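Local atomic coordinates of aspartate-semialdehyde dehydrogenase (Cryptococcus neoformans var. neoformans JEC21, PDB entry 5CEF), a protein that catalyses the NADPH-dependent reductive dephosphorylation of 4-phospho-L-aspartate to L-aspartate semialdehyde, the second step toward methionine, threonine and isoleucine. Residues V20-F34 with A349-V361. Sequence-based numbering, arbitrary orientation.
Sequences VGQRFIELLAAHPYF and AATSSIINAEIAV
Phe24 and Leu27 of the first Rossmann helix pack against Ala350 and Ile354 of the C-terminal helix, a helix-helix contact on one face of the parallel nucleotide-binding sheet. The axes approach to 8.9 Å and cross at -51°, a spacing consistent with the small Ala350 at the crossing: its methyl is a knob among Val20, Arg23, Phe24 and Leu27. CB of Ala350 lies over one face of the Phe24 ring, 3.9 Å from its centroid, in a CH-pi contact, while CB of Ser353 meets the ring edge. Ile354, its CG1 anti to the carbonyl carbon (chi1 -76°), carries CD1 to within 3.7 Å of Leu27 CB, and the Ile354 and Leu28 side chains run antiparallel alongside each other, CG1 of Ile354 4.1 Å from CD2 of Leu28. At the N-terminal end of 349-361 a water bridges Arg23 NE and Thr351 OG1; that hydroxyl also hydrogen-bonds to Arg346 O.

Beyond the helix, the turn leading into strand 34-40 packs against the later part of helix 349-362. His31 NE2 donates a 2.6 Å hydrogen bond to Glu358 OE2, close to the plane of the imidazole, with the anti side of OE2 used and the donor tilted some 24° out of the carboxylate plane. With ND1 of His31 accepting from the backbone N of both Tyr33 and Phe34, the ring is held at both nitrogens, and its proton on NE2 faces the acid. Ser294 OG is a second partner of OE2. Phe34 sets CZ 3.7 Å from Ala357 CB and also reaches Val361 CG2, whereas Tyr33 OH rests beside CA and CB of Glu358.

Ala349 lies near Cys158, the predicted acyl-thioester nucleophile, and Val20, in the first turn of helix 19-29, probably helps bind NADP. The contact thus returns the end of the chain to the N-terminal Rossmann domain, as in aspartate-semialdehyde dehydrogenases, where the C-terminal helix completes the nucleotide-binding fold.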
loop_
_atom_site.group_PDB
_atom_site.type_symbol
_atom_site.label_atom_id
_atom_site.label_comp_id
_atom_site.label_asym_id
_atom_site.label_seq_id
_atom_site.Cartn_x
_atom_site.Cartn_y
_atom_site.Cartn_z
ATOM N N VAL A 20 3.002 24.240 -3.219
ATOM C CA VAL A 20 2.429 24.859 -4.407
ATOM C C VAL A 20 3.364 25.937 -4.953
ATOM O O VAL A 20 3.550 26.038 -6.155
ATOM C CB VAL A 20 1.030 25.446 -4.121
ATOM C CG1 VAL A 20 0.573 26.359 -5.251
ATOM C CG2 VAL A 20 0.028 24.320 -3.914
ATOM N N GLY A 21 3.930 26.736 -4.051
ATOM C CA GLY A 21 4.887 27.780 -4.409
ATOM C C GLY A 21 6.103 27.241 -5.133
ATOM O O GLY A 21 6.551 27.809 -6.129
ATOM N N GLN A 22 6.588 26.113 -4.657
ATOM C CA GLN A 22 7.711 25.435 -5.272
ATOM C C GLN A 22 7.417 25.025 -6.710
ATOM O O GLN A 22 8.273 25.154 -7.610
ATOM C CB GLN A 22 8.089 24.189 -4.458
ATOM C CG GLN A 22 8.665 24.512 -3.084
ATOM C CD GLN A 22 9.100 23.272 -2.334
ATOM O OE1 GLN A 22 9.411 22.245 -2.938
ATOM N NE2 GLN A 22 9.100 23.352 -1.009
ATOM N N ARG A 23 6.203 24.529 -6.925
ATOM C CA ARG A 23 5.822 24.106 -8.249
ATOM C C ARG A 23 5.691 25.331 -9.163
ATOM O O ARG A 23 6.158 25.302 -10.307
ATOM C CB ARG A 23 4.535 23.294 -8.215
ATOM C CG ARG A 23 4.237 22.639 -9.554
ATOM C CD ARG A 23 5.045 21.382 -9.809
ATOM N NE ARG A 23 4.607 20.782 -11.072
ATOM C CZ ARG A 23 5.387 20.557 -12.136
ATOM N NH1 ARG A 23 6.694 20.840 -12.118
ATOM N NH2 ARG A 23 4.867 20.021 -13.231
ATOM N N PHE A 24 5.077 26.391 -8.659
ATOM C CA PHE A 24 5.009 27.642 -9.415
ATOM C C PHE A 24 6.418 28.040 -9.873
ATOM O O PHE A 24 6.636 28.392 -11.034
ATOM C CB PHE A 24 4.442 28.790 -8.578
ATOM C CG PHE A 24 2.944 28.956 -8.662
ATOM C CD1 PHE A 24 2.311 29.164 -9.870
ATOM C CD2 PHE A 24 2.171 28.946 -7.507
ATOM C CE1 PHE A 24 0.944 29.358 -9.942
ATOM C CE2 PHE A 24 0.808 29.125 -7.572
ATOM C CZ PHE A 24 0.198 29.346 -8.791
ATOM N N ILE A 25 7.366 27.955 -8.954
ATOM C CA ILE A 25 8.718 28.350 -9.236
ATOM C C ILE A 25 9.361 27.449 -10.299
ATOM O O ILE A 25 9.979 27.937 -11.245
ATOM C CB ILE A 25 9.527 28.435 -7.935
ATOM C CG1 ILE A 25 9.174 29.734 -7.249
ATOM C CG2 ILE A 25 11.034 28.348 -8.196
ATOM C CD1 ILE A 25 9.522 29.766 -5.776
ATOM N N GLU A 26 9.228 26.152 -10.141
ATOM C CA GLU A 26 9.721 25.229 -11.146
ATOM C C GLU A 26 9.176 25.558 -12.537
ATOM O O GLU A 26 9.914 25.604 -13.496
ATOM C CB GLU A 26 9.310 23.822 -10.760
ATOM C CG GLU A 26 9.714 22.774 -11.764
ATOM C CD GLU A 26 9.881 21.425 -11.104
ATOM O OE1 GLU A 26 8.874 20.795 -10.702
ATOM O OE2 GLU A 26 11.031 20.990 -11.001
ATOM N N LEU A 27 7.869 25.783 -12.629
ATOM C CA LEU A 27 7.245 25.970 -13.916
ATOM C C LEU A 27 7.563 27.320 -14.499
ATOM O O LEU A 27 7.684 27.449 -15.714
ATOM C CB LEU A 27 5.722 25.799 -13.850
ATOM C CG LEU A 27 5.262 24.376 -13.554
ATOM C CD1 LEU A 27 3.766 24.326 -13.297
ATOM C CD2 LEU A 27 5.636 23.404 -14.671
ATOM N N LEU A 28 7.645 28.333 -13.662
ATOM C CA LEU A 28 7.853 29.673 -14.178
ATOM C C LEU A 28 9.312 29.881 -14.590
ATOM O O LEU A 28 9.602 30.662 -15.497
ATOM C CB LEU A 28 7.410 30.726 -13.171
ATOM C CG LEU A 28 5.909 30.736 -12.933
ATOM C CD1 LEU A 28 5.544 31.404 -11.598
ATOM C CD2 LEU A 28 5.159 31.411 -14.059
ATOM N N ALA A 29 10.238 29.173 -13.954
ATOM C CA ALA A 29 11.638 29.231 -14.385
ATOM C C ALA A 29 11.775 28.713 -15.817
ATOM O O ALA A 29 12.523 29.270 -16.604
ATOM C CB ALA A 29 12.506 28.418 -13.461
ATOM N N ALA A 30 11.003 27.684 -16.158
ATOM C CA ALA A 30 11.018 27.079 -17.501
ATOM C C ALA A 30 10.115 27.790 -18.533
ATOM O O ALA A 30 10.088 27.398 -19.696
ATOM C CB ALA A 30 10.612 25.605 -17.417
ATOM N N HIS A 31 9.413 28.837 -18.113
ATOM C CA HIS A 31 8.371 29.433 -18.922
ATOM C C HIS A 31 8.928 30.386 -19.981
ATOM O O HIS A 31 9.848 31.181 -19.728
ATOM C CB HIS A 31 7.363 30.168 -18.005
ATOM C CG HIS A 31 6.056 30.478 -18.659
ATOM N ND1 HIS A 31 5.831 31.643 -19.345
ATOM C CD2 HIS A 31 4.910 29.767 -18.743
ATOM C CE1 HIS A 31 4.612 31.639 -19.842
ATOM N NE2 HIS A 31 4.022 30.516 -19.480
ATOM N N PRO A 32 8.329 30.366 -21.171
ATOM C CA PRO A 32 8.884 31.210 -22.264
ATOM C C PRO A 32 8.789 32.728 -22.105
ATOM O O PRO A 32 9.541 33.403 -22.735
ATOM C CB PRO A 32 8.099 30.758 -23.489
ATOM C CG PRO A 32 6.862 30.193 -22.921
ATOM C CD PRO A 32 7.237 29.520 -21.652
ATOM N N TYR A 33 7.870 33.257 -21.306
ATOM C CA TYR A 33 7.820 34.709 -21.076
ATOM C C TYR A 33 7.568 35.253 -19.676
ATOM O O TYR A 33 7.805 36.429 -19.440
ATOM C CB TYR A 33 6.816 35.338 -22.035
ATOM C CG TYR A 33 5.380 34.895 -21.947
ATOM C CD1 TYR A 33 4.519 35.402 -20.952
ATOM C CD2 TYR A 33 4.816 34.122 -22.944
ATOM C CE1 TYR A 33 3.175 35.065 -20.924
ATOM C CE2 TYR A 33 3.461 33.800 -22.930
ATOM C CZ TYR A 33 2.645 34.263 -21.926
ATOM O OH TYR A 33 1.303 33.927 -21.882
ATOM N N PHE A 34 6.992 34.456 -18.786
ATOM C CA PHE A 34 6.770 34.878 -17.395
ATOM C C PHE A 34 8.090 34.760 -16.666
ATOM O O PHE A 34 8.744 33.694 -16.732
ATOM C CB PHE A 34 5.766 33.964 -16.697
ATOM C CG PHE A 34 4.334 34.228 -17.033
ATOM C CD1 PHE A 34 3.825 35.517 -17.041
ATOM C CD2 PHE A 34 3.465 33.178 -17.241
ATOM C CE1 PHE A 34 2.490 35.765 -17.319
ATOM C CE2 PHE A 34 2.131 33.408 -17.522
ATOM C CZ PHE A 34 1.646 34.703 -17.567
ATOM N N ALA A 349 -2.517 22.724 -9.275
ATOM C CA ALA A 349 -2.865 24.132 -9.003
ATOM C C ALA A 349 -1.973 25.137 -9.755
ATOM O O ALA A 349 -2.450 26.126 -10.292
ATOM C CB ALA A 349 -2.813 24.410 -7.494
ATOM N N ALA A 350 -0.677 24.907 -9.714
ATOM C CA ALA A 350 0.226 25.843 -10.293
ATOM C C ALA A 350 -0.013 25.843 -11.825
ATOM O O ALA A 350 -0.174 26.924 -12.416
ATOM C CB ALA A 350 1.670 25.482 -9.956
ATOM N N THR A 351 -0.070 24.654 -12.455
ATOM C CA THR A 351 -0.274 24.591 -13.904
ATOM C C THR A 351 -1.584 25.285 -14.298
ATOM O O THR A 351 -1.631 26.024 -15.283
ATOM C CB THR A 351 -0.218 23.163 -14.454
ATOM O OG1 THR A 351 1.112 22.659 -14.341
ATOM C CG2 THR A 351 -0.590 23.122 -15.902
ATOM N N SER A 352 -2.644 25.074 -13.526
ATOM C CA SER A 352 -3.919 25.648 -13.904
ATOM C C SER A 352 -3.857 27.132 -13.821
ATOM O O SER A 352 -4.351 27.825 -14.701
ATOM C CB SER A 352 -5.044 25.152 -13.010
ATOM O OG SER A 352 -5.310 23.800 -13.273
ATOM N N SER A 353 -3.269 27.634 -12.756
ATOM C CA SER A 353 -3.178 29.077 -12.573
ATOM C C SER A 353 -2.364 29.725 -13.689
ATOM O O SER A 353 -2.711 30.801 -14.182
ATOM C CB SER A 353 -2.582 29.419 -11.207
ATOM O OG SER A 353 -3.626 29.630 -10.289
ATOM N N ILE A 354 -1.294 29.068 -14.099
ATOM C CA ILE A 354 -0.431 29.604 -15.135
ATOM C C ILE A 354 -1.145 29.663 -16.470
ATOM O O ILE A 354 -1.107 30.692 -17.149
ATOM C CB ILE A 354 0.835 28.755 -15.252
ATOM C CG1 ILE A 354 1.782 29.073 -14.088
ATOM C CG2 ILE A 354 1.514 29.007 -16.582
ATOM C CD1 ILE A 354 2.812 28.008 -13.842
ATOM N N ILE A 355 -1.851 28.587 -16.819
ATOM C CA ILE A 355 -2.630 28.564 -18.061
ATOM C C ILE A 355 -3.660 29.681 -18.047
ATOM O O ILE A 355 -3.858 30.361 -19.074
ATOM C CB ILE A 355 -3.327 27.232 -18.309
ATOM C CG1 ILE A 355 -2.296 26.131 -18.509
ATOM C CG2 ILE A 355 -4.157 27.317 -19.567
ATOM C CD1 ILE A 355 -2.826 24.725 -18.366
ATOM N N ASN A 356 -4.306 29.883 -16.895
ATOM C CA ASN A 356 -5.269 30.971 -16.755
ATOM C C ASN A 356 -4.609 32.286 -17.063
ATOM O O ASN A 356 -5.154 33.110 -17.778
ATOM C CB ASN A 356 -5.854 31.045 -15.340
ATOM C CG ASN A 356 -7.025 30.140 -15.133
ATOM O OD1 ASN A 356 -7.478 29.483 -16.066
ATOM N ND2 ASN A 356 -7.495 30.064 -13.917
ATOM N N ALA A 357 -3.442 32.496 -16.503
ATOM C CA ALA A 357 -2.727 33.739 -16.732
ATOM C C ALA A 357 -2.311 33.906 -18.197
ATOM O O ALA A 357 -2.434 34.988 -18.738
ATOM C CB ALA A 357 -1.507 33.804 -15.820
ATOM N N GLU A 358 -1.862 32.823 -18.833
ATOM C CA GLU A 358 -1.477 32.882 -20.258
ATOM C C GLU A 358 -2.668 33.367 -21.093
ATOM O O GLU A 358 -2.520 34.244 -21.933
ATOM C CB GLU A 358 -0.959 31.537 -20.778
ATOM C CG GLU A 358 0.318 31.043 -20.102
ATOM C CD GLU A 358 0.762 29.652 -20.542
ATOM O OE1 GLU A 358 0.030 29.030 -21.319
ATOM O OE2 GLU A 358 1.857 29.174 -20.141
ATOM N N ILE A 359 -3.846 32.837 -20.818
ATOM C CA ILE A 359 -5.031 33.281 -21.516
ATOM C C ILE A 359 -5.307 34.778 -21.284
ATOM O O ILE A 359 -5.663 35.522 -22.219
ATOM C CB ILE A 359 -6.246 32.465 -21.091
ATOM C CG1 ILE A 359 -6.064 31.030 -21.584
ATOM C CG2 ILE A 359 -7.539 33.045 -21.672
ATOM C CD1 ILE A 359 -6.964 30.040 -20.865
ATOM N N ALA A 360 -5.150 35.242 -20.059
ATOM C CA ALA A 360 -5.370 36.672 -19.767
ATOM C C ALA A 360 -4.376 37.563 -20.512
ATOM O O ALA A 360 -4.696 38.681 -20.899
ATOM C CB ALA A 360 -5.290 36.924 -18.263
ATOM N N VAL A 361 -3.164 37.060 -20.700
ATOM C CA VAL A 361 -2.191 37.745 -21.520
ATOM C C VAL A 361 -2.729 37.859 -22.948
ATOM O O VAL A 361 -2.793 38.952 -23.486
ATOM C CB VAL A 361 -0.826 37.041 -21.481
ATOM C CG1 VAL A 361 0.076 37.621 -22.540
ATOM C CG2 VAL A 361 -0.184 37.171 -20.087
HETATM O O HOH W 1 1.611 20.916 -12.364
#